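Long-range contacts in intracellular protease/amidase (Salmonella enterica subsp. enterica serovar Typhimurium, PDB 4K2H), which is of uncertain function but belongs to the DJ-1/PfpI family, binds zinc in the crystal and may act as a peptidase: residues Pro143-Ile151 with His158-Arg169; Val34-Arg43 with Val54-Arg62. The protein carries 1 engineered substitution. One frame throughout, in Å; residues are numbered along the deposited sequence. Where two conformers were deposited one is given.

Both contacts lie inside the DJ-1/PfpI region of one chain, on opposite sides of its centre; their own centres are about 23 Å apart and their nearest atoms about 8 Å. They follow each other in series: interaction 2 (34-43 with 54-62) closes before interaction 1 (143-151 with 158-169) opens. Interaction 2 builds one edge of the parallel sheet, where strand 57-58 joins strand 33-38. Interaction 1 lies beyond the other edge strand, 101-104, and packs a two-stranded antiparallel hairpin on helix 159-171. Placed at the two edges of the sheet, the contacts finish opposite ends of a single alpha/beta domain. Helix 17-29 is a common neighbour, touching side chains of both.

Interaction 1: Pro143-Ile151 with His158-Arg169; sequences PVVEDGNLI and HVFDFALTLSAR
Strand 144-147 runs alongside helix 159-169 at an angle of 29° between their directions, the axes 9.1 Å apart at closest approach, and P143 and V144 come nearest to H158 and F162. At this end P143 lies over one face of the H158 imidazole in a CH-pi contact, its CB 3.8 Å from the ring centroid and displaced toward the rim. V144 sends its two methyls to different targets: CG2 drops onto the start of the helix, 3.5 Å from the backbone N of F162, while CG1 meets the T165 methyl tip to tip. T165 OG1 is turned back on its own helix and donates to D161 O at 2.7 Å, which leaves CG2 facing the strand and 3.4 Å from E146 OE2. The hairpin of strands 144-147 and 150-153, closed by a type II' turn from D147 to L150 with G148 at positive phi, lies against a helix of the alpha/beta sandwich, while F162 and L166 of that helix also touch C103 of strand 101-104. R169 closes the turn end. Its CG is anti to the backbone N (chi1 -179°) and the chain bends at chi2, bringing the guanidinium edge to the hairpin: NH2 forms a salt bridge with E146 OE1 at 2.7 Å, the carboxylate and guanidinium nearly coplanar. NH1 faces G148 O at a modelled spacing too short to be taken at face value. I151 CD1 approaches the guanidinium obliquely, 3.7 Å from NH2, and I151 O lies at the edge of the F162 ring, 3.6 Å from CE1.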
loop_
_atom_site.group_PDB
_atom_site.type_symbol
_atom_site.label_atom_id
_atom_site.label_comp_id
_atom_site.label_asym_id
_atom_site.label_seq_id
_atom_site.Cartn_x
_atom_site.Cartn_y
_atom_site.Cartn_z
ATOM N N PRO A 143 -13.645 10.577 7.294
ATOM C CA PRO A 143 -12.657 9.591 6.861
ATOM C C PRO A 143 -13.278 8.289 6.383
ATOM O O PRO A 143 -12.895 7.765 5.325
ATOM C CB PRO A 143 -11.818 9.367 8.136
ATOM C CG PRO A 143 -11.868 10.694 8.834
ATOM C CD PRO A 143 -13.259 11.224 8.567
ATOM N N VAL A 144 -14.209 7.777 7.186
ATOM C CA VAL A 144 -14.910 6.562 6.937
ATOM C C VAL A 144 -16.374 6.784 7.314
ATOM O O VAL A 144 -16.678 7.270 8.395
ATOM C CB VAL A 144 -14.322 5.408 7.770
ATOM C CG1 VAL A 144 -15.084 4.115 7.524
ATOM C CG2 VAL A 144 -12.858 5.191 7.422
ATOM N N VAL A 145 -17.276 6.418 6.415
ATOM C CA VAL A 145 -18.714 6.523 6.622
ATOM C C VAL A 145 -19.284 5.135 6.575
ATOM O O VAL A 145 -18.909 4.353 5.678
ATOM C CB VAL A 145 -19.343 7.346 5.503
ATOM C CG1 VAL A 145 -20.869 7.353 5.608
ATOM C CG2 VAL A 145 -18.781 8.752 5.546
ATOM N N GLU A 146 -20.161 4.808 7.524
ATOM C CA GLU A 146 -20.891 3.538 7.512
ATOM C C GLU A 146 -22.383 3.753 7.495
ATOM O O GLU A 146 -22.924 4.522 8.312
ATOM C CB GLU A 146 -20.607 2.736 8.758
ATOM C CG GLU A 146 -19.168 2.377 8.942
ATOM C CD GLU A 146 -18.970 1.607 10.225
ATOM O OE1 GLU A 146 -19.547 0.499 10.351
ATOM O OE2 GLU A 146 -18.239 2.121 11.094
ATOM N N ASP A 147 -23.064 3.058 6.595
ATOM C CA ASP A 147 -24.512 3.140 6.538
ATOM C C ASP A 147 -25.038 1.826 6.043
ATOM O O ASP A 147 -24.969 1.563 4.848
ATOM C CB ASP A 147 -24.952 4.285 5.620
ATOM C CG ASP A 147 -26.475 4.459 5.574
ATOM O OD1 ASP A 147 -27.207 3.633 6.144
ATOM O OD2 ASP A 147 -26.927 5.412 4.929
ATOM N N GLY A 148 -25.551 1.007 6.970
ATOM C CA GLY A 148 -25.992 -0.346 6.656
ATOM C C GLY A 148 -24.811 -1.181 6.199
ATOM O O GLY A 148 -23.806 -1.253 6.887
ATOM N N ASN A 149 -24.915 -1.794 5.028
ATOM C CA ASN A 149 -23.844 -2.638 4.510
ATOM C C ASN A 149 -22.859 -1.868 3.560
ATOM O O ASN A 149 -22.048 -2.471 2.863
ATOM C CB ASN A 149 -24.446 -3.862 3.820
ATOM C CG ASN A 149 -25.315 -3.489 2.614
ATOM O OD1 ASN A 149 -26.089 -2.521 2.677
ATOM N ND2 ASN A 149 -25.182 -4.243 1.504
ATOM N N LEU A 150 -22.950 -0.539 3.564
ATOM C CA LEU A 150 -22.078 0.311 2.759
ATOM C C LEU A 150 -21.071 0.965 3.677
ATOM O O LEU A 150 -21.460 1.723 4.595
ATOM C CB LEU A 150 -22.914 1.375 2.059
ATOM C CG LEU A 150 -22.141 2.267 1.089
ATOM C CD1 LEU A 150 -21.551 1.511 -0.113
ATOM C CD2 LEU A 150 -23.103 3.346 0.643
ATOM N N ILE A 151 -19.804 0.610 3.488
ATOM C CA ILE A 151 -18.687 1.179 4.229
ATOM C C ILE A 151 -17.767 1.869 3.211
ATOM O O ILE A 151 -17.134 1.203 2.377
ATOM C CB ILE A 151 -17.901 0.073 4.985
ATOM C CG1 ILE A 151 -18.830 -0.670 5.944
ATOM C CG2 ILE A 151 -16.708 0.647 5.746
ATOM C CD1 ILE A 151 -18.134 -1.602 6.914
ATOM N N HIS A 158 -6.728 8.007 4.431
ATOM C CA HIS A 158 -7.542 7.385 5.484
ATOM C C HIS A 158 -7.696 5.885 5.326
ATOM O O HIS A 158 -8.540 5.292 5.983
ATOM C CB HIS A 158 -8.920 8.015 5.514
ATOM C CG HIS A 158 -8.904 9.478 5.775
ATOM N ND1 HIS A 158 -8.571 10.002 6.999
ATOM C CD2 HIS A 158 -9.229 10.529 4.986
ATOM C CE1 HIS A 158 -8.662 11.319 6.951
ATOM N NE2 HIS A 158 -9.072 11.663 5.744
ATOM N N VAL A 159 -6.823 5.263 4.532
ATOM C CA VAL A 159 -6.977 3.861 4.182
ATOM C C VAL A 159 -6.844 2.916 5.375
ATOM O O VAL A 159 -7.522 1.906 5.433
ATOM C CB VAL A 159 -5.999 3.461 3.055
ATOM C CG1 VAL A 159 -4.555 3.423 3.555
ATOM C CG2 VAL A 159 -6.396 2.124 2.466
ATOM N N PHE A 160 -5.987 3.242 6.340
ATOM C CA PHE A 160 -5.859 2.399 7.532
ATOM C C PHE A 160 -7.170 2.382 8.296
ATOM O O PHE A 160 -7.664 1.314 8.677
ATOM C CB PHE A 160 -4.684 2.847 8.406
ATOM C CG PHE A 160 -3.322 2.482 7.836
ATOM C CD1 PHE A 160 -2.911 1.153 7.774
ATOM C CD2 PHE A 160 -2.443 3.475 7.384
ATOM C CE1 PHE A 160 -1.671 0.813 7.252
ATOM C CE2 PHE A 160 -1.198 3.139 6.866
ATOM C CZ PHE A 160 -0.809 1.805 6.795
ATOM N N ASP A 161 -7.755 3.562 8.483
ATOM C CA ASP A 161 -9.015 3.655 9.205
ATOM C C ASP A 161 -10.090 2.836 8.484
ATOM O O ASP A 161 -10.842 2.080 9.128
ATOM C CB ASP A 161 -9.452 5.114 9.370
ATOM C CG ASP A 161 -10.555 5.276 10.404
ATOM O OD1 ASP A 161 -10.973 4.247 10.973
ATOM O OD2 ASP A 161 -11.000 6.424 10.646
ATOM N N PHE A 162 -10.141 2.970 7.163
ATOM C CA PHE A 162 -11.085 2.230 6.319
ATOM C C PHE A 162 -10.914 0.728 6.474
ATOM O O PHE A 162 -11.897 -0.000 6.694
ATOM C CB PHE A 162 -10.911 2.681 4.860
ATOM C CG PHE A 162 -11.586 1.790 3.840
ATOM C CD1 PHE A 162 -12.932 1.967 3.513
ATOM C CD2 PHE A 162 -10.861 0.805 3.177
ATOM C CE1 PHE A 162 -13.544 1.160 2.558
ATOM C CE2 PHE A 162 -11.463 0.009 2.215
ATOM C CZ PHE A 162 -12.818 0.177 1.925
ATOM N N ALA A 163 -9.669 0.274 6.358
ATOM C CA ALA A 163 -9.347 -1.145 6.459
ATOM C C ALA A 163 -9.625 -1.716 7.860
ATOM O O ALA A 163 -10.189 -2.803 7.998
ATOM C CB ALA A 163 -7.887 -1.383 6.074
ATOM N N LEU A 164 -9.221 -0.984 8.903
ATOM C CA LEU A 164 -9.452 -1.466 10.274
ATOM C C LEU A 164 -10.955 -1.511 10.564
ATOM O O LEU A 164 -11.449 -2.492 11.086
ATOM C CB LEU A 164 -8.669 -0.643 11.287
ATOM C CG LEU A 164 -7.150 -0.739 11.076
ATOM C CD1 LEU A 164 -6.448 0.379 11.816
ATOM C CD2 LEU A 164 -6.531 -2.083 11.462
ATOM N N THR A 165 -11.688 -0.493 10.141
ATOM C CA THR A 165 -13.141 -0.469 10.336
ATOM C C THR A 165 -13.846 -1.600 9.620
ATOM O O THR A 165 -14.687 -2.302 10.210
ATOM C CB THR A 165 -13.736 0.866 9.882
ATOM O OG1 THR A 165 -13.098 1.878 10.633
ATOM C CG2 THR A 165 -15.233 0.943 10.159
ATOM N N LEU A 166 -13.496 -1.800 8.360
ATOM C CA LEU A 166 -14.010 -2.937 7.624
ATOM C C LEU A 166 -13.711 -4.226 8.384
ATOM O O LEU A 166 -14.600 -5.063 8.547
ATOM C CB LEU A 166 -13.400 -2.992 6.218
ATOM C CG LEU A 166 -13.647 -4.273 5.415
ATOM C CD1 LEU A 166 -15.131 -4.573 5.269
ATOM C CD2 LEU A 166 -12.999 -4.164 4.043
ATOM N N SER A 167 -12.462 -4.393 8.835
ATOM C CA SER A 167 -12.056 -5.631 9.495
ATOM C C SER A 167 -12.866 -5.877 10.770
ATOM O O SER A 167 -13.302 -6.992 11.051
ATOM C CB SER A 167 -10.583 -5.585 9.875
ATOM O OG SER A 167 -9.740 -5.523 8.739
ATOM N N ALA A 168 -13.035 -4.816 11.548
ATOM C CA ALA A 168 -13.709 -4.904 12.815
ATOM C C ALA A 168 -15.151 -5.311 12.571
ATOM O O ALA A 168 -15.693 -6.168 13.257
ATOM C CB ALA A 168 -13.645 -3.567 13.519
ATOM N N ARG A 169 -15.772 -4.706 11.573
ATOM C CA ARG A 169 -17.112 -5.102 11.179
ATOM C C ARG A 169 -17.197 -6.588 10.739
ATOM O O ARG A 169 -18.108 -7.319 11.156
ATOM C CB ARG A 169 -17.572 -4.196 10.070
ATOM C CG ARG A 169 -18.963 -4.507 9.591
ATOM C CD ARG A 169 -20.046 -4.022 10.540
ATOM N NE ARG A 169 -21.210 -3.835 9.686
ATOM C CZ ARG A 169 -21.556 -2.692 9.102
ATOM N NH1 ARG A 169 -22.611 -2.675 8.307
ATOM N NH2 ARG A 169 -20.887 -1.566 9.338
#

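Interaction 2: Val34-Arg43 with Val54-Arg62; sequences VETLACAESR and VADSTLSER
L37 and A38 pair in parallel with S57 and T58, through backbone bonds that pass from S57 N to T36 O, from A38 N to S57 O (3.0 Å) and from L59 N to A38 O; outside the paired strands, A55 N donates to R43 O. Side-chain bonds come next. T36 OG1, held between its backbone N and carbonyl carbon (chi1 53°), accepts from D56 N at 2.7 Å with an angle of 161°, and a water links the same hydroxyl to V54 O. D56 OD2 takes T36 N on its anti side at 3.0 Å, out of the carboxylate plane, and also forms a salt bridge with R28. R43 bends at chi3 to lay its guanidinium by the loop: NE donates to A55 O at 2.9 Å, roughly in the guanidinium plane, while D56 O stands over one face. Among the charged groups, E35 and R62 form a salt bridge, the carboxylate and guanidinium nearly coplanar. R62 grips side-on, NE to OE1 of E35 at 2.7 Å and NH1 to OE2 at 2.6 Å, each oxygen using its syn lone pair. The other amino group, NH2, donates to E61 O, further fixing the guanidinium's rotation. Apolar contacts set L37 CD1 against L59 CD1 at 4.0 Å, with L59 CD2 near C39 SG and A38 CB against A55 CB. The parallel backbone bonds add strand 57-58 to the edge of the sheet: strand 6-11 flanks 33-38 within it, helix 86-97 packs on L37, C39 and L59, and helix 17-29 meets V34 and T36.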
loop_
_atom_site.group_PDB
_atom_site.type_symbol
_atom_site.label_atom_id
_atom_site.label_comp_id
_atom_site.label_asym_id
_atom_site.label_seq_id
_atom_site.Cartn_x
_atom_site.Cartn_y
_atom_site.Cartn_z
ATOM N N VAL A 34 -8.775 -13.206 1.791
ATOM C CA VAL A 34 -8.883 -12.186 0.736
ATOM C C VAL A 34 -8.627 -12.816 -0.643
ATOM O O VAL A 34 -7.695 -13.590 -0.808
ATOM C CB VAL A 34 -7.912 -11.013 0.966
ATOM C CG1 VAL A 34 -8.173 -9.910 -0.041
ATOM C CG2 VAL A 34 -8.070 -10.417 2.364
ATOM N N GLU A 35 -9.485 -12.527 -1.608
ATOM C CA GLU A 35 -9.230 -12.850 -3.021
ATOM C C GLU A 35 -9.239 -11.593 -3.869
ATOM O O GLU A 35 -10.223 -10.868 -3.894
ATOM C CB GLU A 35 -10.279 -13.803 -3.560
ATOM C CG GLU A 35 -9.788 -15.219 -3.758
ATOM C CD GLU A 35 -10.752 -16.069 -4.566
ATOM O OE1 GLU A 35 -11.892 -15.651 -4.842
ATOM O OE2 GLU A 35 -10.343 -17.174 -4.948
ATOM N N THR A 36 -8.123 -11.318 -4.531
ATOM C CA THR A 36 -8.083 -10.254 -5.526
ATOM C C THR A 36 -8.729 -10.814 -6.803
ATOM O O THR A 36 -8.428 -11.929 -7.239
ATOM C CB THR A 36 -6.631 -9.779 -5.796
ATOM O OG1 THR A 36 -5.809 -10.891 -6.126
ATOM C CG2 THR A 36 -6.046 -9.179 -4.582
ATOM N N LEU A 37 -9.646 -10.055 -7.376
ATOM C CA LEU A 37 -10.319 -10.470 -8.578
ATOM C C LEU A 37 -10.132 -9.421 -9.657
ATOM O O LEU A 37 -10.512 -8.256 -9.480
ATOM C CB LEU A 37 -11.810 -10.641 -8.301
ATOM C CG LEU A 37 -12.169 -11.652 -7.189
ATOM C CD1 LEU A 37 -13.684 -11.835 -7.084
ATOM C CD2 LEU A 37 -11.506 -13.018 -7.360
ATOM N N ALA A 38 -9.587 -9.835 -10.789
ATOM C CA ALA A 38 -9.554 -8.984 -11.965
ATOM C C ALA A 38 -10.910 -9.008 -12.648
ATOM O O ALA A 38 -11.664 -9.943 -12.482
ATOM C CB ALA A 38 -8.484 -9.467 -12.940
ATOM N N CYS A 39 -11.223 -8.011 -13.445
ATOM C CA CYS A 39 -12.620 -7.859 -13.874
ATOM C C CYS A 39 -12.960 -8.243 -15.297
ATOM O O CYS A 39 -14.134 -8.419 -15.623
ATOM C CB CYS A 39 -13.076 -6.449 -13.554
ATOM S SG CYS A 39 -12.956 -6.242 -11.764
ATOM N N ALA A 40 -11.964 -8.400 -16.143
ATOM C CA ALA A 40 -12.237 -8.848 -17.490
ATOM C C ALA A 40 -11.464 -10.156 -17.729
ATOM O O ALA A 40 -11.489 -11.048 -16.872
ATOM C CB ALA A 40 -11.874 -7.744 -18.488
ATOM N N GLU A 41 -10.735 -10.256 -18.832
ATOM C CA GLU A 41 -10.245 -11.555 -19.331
ATOM C C GLU A 41 -8.802 -11.897 -18.884
ATOM O O GLU A 41 -8.199 -12.845 -19.373
ATOM C CB GLU A 41 -10.298 -11.545 -20.859
ATOM C CG GLU A 41 -9.333 -10.514 -21.508
ATOM C CD GLU A 41 -9.662 -9.046 -21.161
ATOM O OE1 GLU A 41 -8.825 -8.394 -20.514
ATOM O OE2 GLU A 41 -10.768 -8.543 -21.495
ATOM N N SER A 42 -8.249 -11.131 -17.958
ATOM C CA SER A 42 -6.836 -11.202 -17.679
ATOM C C SER A 42 -6.617 -11.246 -16.168
ATOM O O SER A 42 -7.345 -10.586 -15.430
ATOM C CB SER A 42 -6.189 -9.959 -18.271
ATOM O OG SER A 42 -4.849 -9.867 -17.824
ATOM N N ARG A 43 -5.639 -12.018 -15.710
ATOM C CA ARG A 43 -5.272 -12.020 -14.302
ATOM C C ARG A 43 -4.214 -10.998 -13.952
ATOM O O ARG A 43 -4.192 -10.487 -12.826
ATOM C CB ARG A 43 -4.877 -13.418 -13.842
ATOM C CG ARG A 43 -6.118 -14.189 -13.428
ATOM C CD ARG A 43 -5.823 -15.573 -12.905
ATOM N NE ARG A 43 -4.945 -15.523 -11.756
ATOM C CZ ARG A 43 -4.318 -16.576 -11.264
ATOM N NH1 ARG A 43 -4.483 -17.748 -11.808
ATOM N NH2 ARG A 43 -3.495 -16.437 -10.244
ATOM N N VAL A 54 -0.597 -9.816 -10.300
ATOM C CA VAL A 54 -1.409 -10.934 -10.696
ATOM C C VAL A 54 -2.526 -11.129 -9.673
ATOM O O VAL A 54 -2.260 -11.559 -8.561
ATOM C CB VAL A 54 -0.547 -12.199 -10.795
ATOM C CG1 VAL A 54 -1.394 -13.366 -11.248
ATOM C CG2 VAL A 54 0.638 -11.958 -11.726
ATOM N N ALA A 55 -3.767 -10.840 -10.070
ATOM C CA ALA A 55 -4.942 -11.198 -9.250
ATOM C C ALA A 55 -5.057 -12.683 -8.925
ATOM O O ALA A 55 -4.644 -13.557 -9.696
ATOM C CB ALA A 55 -6.243 -10.698 -9.893
ATOM N N ASP A 56 -5.640 -12.978 -7.782
ATOM C CA ASP A 56 -5.898 -14.381 -7.414
ATOM C C ASP A 56 -6.820 -15.073 -8.430
ATOM O O ASP A 56 -6.619 -16.242 -8.793
ATOM C CB ASP A 56 -6.481 -14.483 -6.005
ATOM C CG ASP A 56 -5.520 -13.999 -4.937
ATOM O OD1 ASP A 56 -4.337 -14.313 -5.050
ATOM O OD2 ASP A 56 -5.919 -13.279 -3.990
ATOM N N SER A 57 -7.812 -14.350 -8.929
ATOM C CA SER A 57 -8.750 -14.961 -9.854
ATOM C C SER A 57 -9.449 -13.865 -10.625
ATOM O O SER A 57 -8.982 -12.731 -10.646
ATOM C CB SER A 57 -9.719 -15.858 -9.056
ATOM O OG SER A 57 -10.798 -16.323 -9.832
ATOM N N THR A 58 -10.582 -14.192 -11.241
ATOM C CA THR A 58 -11.315 -13.239 -12.046
ATOM C C THR A 58 -12.754 -13.292 -11.665
ATOM O O THR A 58 -13.217 -14.264 -11.075
ATOM C CB THR A 58 -11.203 -13.541 -13.560
ATOM O OG1 THR A 58 -11.744 -14.835 -13.842
ATOM C CG2 THR A 58 -9.776 -13.520 -14.017
ATOM N N LEU A 59 -13.464 -12.230 -12.017
ATOM C CA LEU A 59 -14.871 -12.112 -11.734
ATOM C C LEU A 59 -15.626 -13.212 -12.435
ATOM O O LEU A 59 -16.590 -13.782 -11.874
ATOM C CB LEU A 59 -15.363 -10.755 -12.234
ATOM C CG LEU A 59 -16.168 -9.859 -11.335
ATOM C CD1 LEU A 59 -15.591 -9.811 -9.936
ATOM C CD2 LEU A 59 -16.180 -8.475 -11.966
ATOM N N SER A 60 -15.168 -13.535 -13.644
ATOM C CA SER A 60 -15.795 -14.586 -14.456
ATOM C C SER A 60 -15.800 -15.960 -13.791
ATOM O O SER A 60 -16.669 -16.760 -14.078
ATOM C CB SER A 60 -15.129 -14.675 -15.824
ATOM O OG SER A 60 -13.765 -15.048 -15.684
ATOM N N GLU A 61 -14.851 -16.224 -12.891
ATOM C CA GLU A 61 -14.823 -17.466 -12.101
ATOM C C GLU A 61 -15.576 -17.387 -10.771
ATOM O O GLU A 61 -15.548 -18.329 -9.988
ATOM C CB GLU A 61 -13.369 -17.837 -11.789
ATOM C CG GLU A 61 -12.547 -18.185 -13.016
ATOM C CD GLU A 61 -13.204 -19.303 -13.805
ATOM O OE1 GLU A 61 -13.470 -20.368 -13.202
ATOM O OE2 GLU A 61 -13.491 -19.109 -15.007
ATOM N N ARG A 62 -16.238 -16.275 -10.488
ATOM C CA ARG A 62 -16.847 -16.101 -9.178
ATOM C C ARG A 62 -18.282 -15.640 -9.249
ATOM O O ARG A 62 -18.774 -14.966 -8.335
ATOM C CB ARG A 62 -16.020 -15.098 -8.382
ATOM C CG ARG A 62 -14.620 -15.601 -8.064
ATOM C CD ARG A 62 -14.692 -16.684 -7.001
ATOM N NE ARG A 62 -13.369 -17.161 -6.598
ATOM C CZ ARG A 62 -12.688 -18.105 -7.241
ATOM N NH1 ARG A 62 -11.508 -18.484 -6.800
ATOM N NH2 ARG A 62 -13.176 -18.674 -8.323
HETATM O O HOH W 1 -3.210 -10.590 -6.063
HETATM O O HOH W 2 -13.473 -11.851 -15.140
HETATM O O HOH W 3 -11.848 -14.003 -17.215
#